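Local coordinates for protein carbamate kinase (PDB 4AXS) that probably transfers phosphate between carbamoyl phosphate and ADP as a carbamate kinase of the amino acid kinase family, in the arginine deiminase pathway, at residues A[260-263]-A[264-268]. Numbering follows the deposited sequence.
Sequences DFNK and PTQKA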
loop_
_atom_site.group_PDB
_atom_site.type_symbol
_atom_site.label_atom_id
_atom_site.label_comp_id
_atom_site.label_asym_id
_atom_site.label_seq_id
_atom_site.Cartn_x
_atom_site.Cartn_y
_atom_site.Cartn_z
ATOM N N ASP A 260 5.043 16.593 36.370
ATOM C CA ASP A 260 5.920 16.539 37.535
ATOM C C ASP A 260 6.272 15.115 37.920
ATOM O O ASP A 260 6.364 14.805 39.104
ATOM C CB ASP A 260 5.257 17.218 38.741
ATOM C CG ASP A 260 5.177 18.728 38.601
ATOM O OD1 ASP A 260 6.152 19.347 38.116
ATOM O OD2 ASP A 260 4.129 19.293 38.986
ATOM N N PHE A 261 6.468 14.241 36.941
ATOM C CA PHE A 261 6.732 12.846 37.276
ATOM C C PHE A 261 7.900 12.709 38.268
ATOM O O PHE A 261 8.787 13.570 38.333
ATOM C CB PHE A 261 6.958 11.992 36.027
ATOM C CG PHE A 261 6.589 10.539 36.217
ATOM C CD1 PHE A 261 5.267 10.121 36.078
ATOM C CD2 PHE A 261 7.553 9.592 36.542
ATOM C CE1 PHE A 261 4.914 8.789 36.257
ATOM C CE2 PHE A 261 7.203 8.260 36.717
ATOM C CZ PHE A 261 5.879 7.863 36.579
ATOM N N ASN A 262 7.878 11.633 39.052
ATOM C CA ASN A 262 8.872 11.430 40.093
ATOM C C ASN A 262 9.212 12.729 40.802
ATOM O O ASN A 262 10.382 13.065 40.995
ATOM C CB ASN A 262 10.123 10.756 39.535
ATOM C CG ASN A 262 9.943 9.258 39.374
ATOM O OD1 ASN A 262 8.850 8.779 39.068
ATOM N ND2 ASN A 262 11.012 8.509 39.598
ATOM N N LYS A 263 8.155 13.463 41.150
ATOM C CA LYS A 263 8.223 14.646 41.995
ATOM C C LYS A 263 7.005 14.631 42.906
ATOM O O LYS A 263 5.986 14.021 42.579
ATOM C CB LYS A 263 8.202 15.926 41.163
ATOM C CG LYS A 263 9.459 16.201 40.366
ATOM C CD LYS A 263 9.276 17.463 39.522
ATOM C CE LYS A 263 10.471 17.714 38.613
ATOM N NZ LYS A 263 10.238 18.848 37.676
ATOM N N PRO A 264 7.115 15.296 44.063
ATOM C CA PRO A 264 6.045 15.476 45.052
ATOM C C PRO A 264 4.707 15.914 44.443
ATOM O O PRO A 264 3.646 15.384 44.790
ATOM C CB PRO A 264 6.599 16.586 45.943
ATOM C CG PRO A 264 8.076 16.361 45.916
ATOM C CD PRO A 264 8.403 15.835 44.539
ATOM N N THR A 265 4.751 16.879 43.538
ATOM C CA THR A 265 3.522 17.372 42.935
ATOM C C THR A 265 3.055 16.526 41.747
ATOM O O THR A 265 2.100 16.897 41.064
ATOM C CB THR A 265 3.669 18.823 42.483
ATOM O OG1 THR A 265 4.987 19.013 41.951
ATOM C CG2 THR A 265 3.443 19.777 43.658
ATOM N N GLN A 266 3.720 15.396 41.510
ATOM C CA GLN A 266 3.321 14.499 40.429
ATOM C C GLN A 266 1.807 14.389 40.406
ATOM O O GLN A 266 1.175 14.232 41.448
ATOM C CB GLN A 266 3.961 13.114 40.585
ATOM C CG GLN A 266 3.457 12.057 39.602
ATOM C CD GLN A 266 4.284 10.766 39.623
ATOM O OE1 GLN A 266 5.500 10.791 39.428
ATOM N NE2 GLN A 266 3.617 9.633 39.844
ATOM N N LYS A 267 1.230 14.495 39.211
ATOM C CA LYS A 267 -0.212 14.407 39.042
ATOM C C LYS A 267 -0.563 13.820 37.685
ATOM O O LYS A 267 0.121 14.066 36.682
ATOM C CB LYS A 267 -0.866 15.783 39.197
ATOM C CG LYS A 267 -0.915 16.289 40.617
ATOM C CD LYS A 267 -1.537 17.683 40.714
ATOM C CE LYS A 267 -1.580 18.169 42.162
ATOM N NZ LYS A 267 -2.067 19.571 42.264
ATOM N N ALA A 268 -1.643 13.044 37.673
ATOM C CA ALA A 268 -2.188 12.460 36.458
ATOM C C ALA A 268 -3.256 13.375 35.877
ATOM O O ALA A 268 -4.160 13.818 36.587
ATOM C CB ALA A 268 -2.786 11.096 36.759
#
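Between Lys263 and Gln266 the backbone makes a type I beta turn, in which Gln266 N bonds Lys263 O at 2.9 Å; this turn belongs to the connection that joins strands 258-259 and 267-268 of a two-stranded antiparallel hairpin. Asp260 and Gln266 close the neck of the loop, their CA atoms 4.4 Å apart. The extended side chain of Gln266 runs alongside Phe261 and brings its amide oxygen to the backbone of Asn262. Chi1 of 172° turns CG opposite the backbone N, and the straight chain beyond carries OE1 to its donor. Asn262 N donates to Gln266 OE1 at 2.6 Å, nearly in line with the C=O but bent at the hydrogen (135°). Gln266 OE1 also lies 3.3 Å above the plane of the Phe261 ring, over one face and displaced toward the rim. The amide and ring planes are 18° apart. Phe261 also packs edge-to-face with Tyr258 of the preceding strand. Asp260 and Thr265 meet at a slant, where Thr265 OG1 gives a weak hydrogen bond to Asp260 OD2 at 3.1 Å. Asp260 N is itself bonded to the side chain of Gln285, which ties the start of the loop to a later part of the chain. Chemically, one side-chain carbonyl oxygen both accepts a main-chain N-H of the loop and lies against an aromatic face, while the turn bond and the weak hydroxyl–carboxylate bond add further polar links within the same surface hairpin loop.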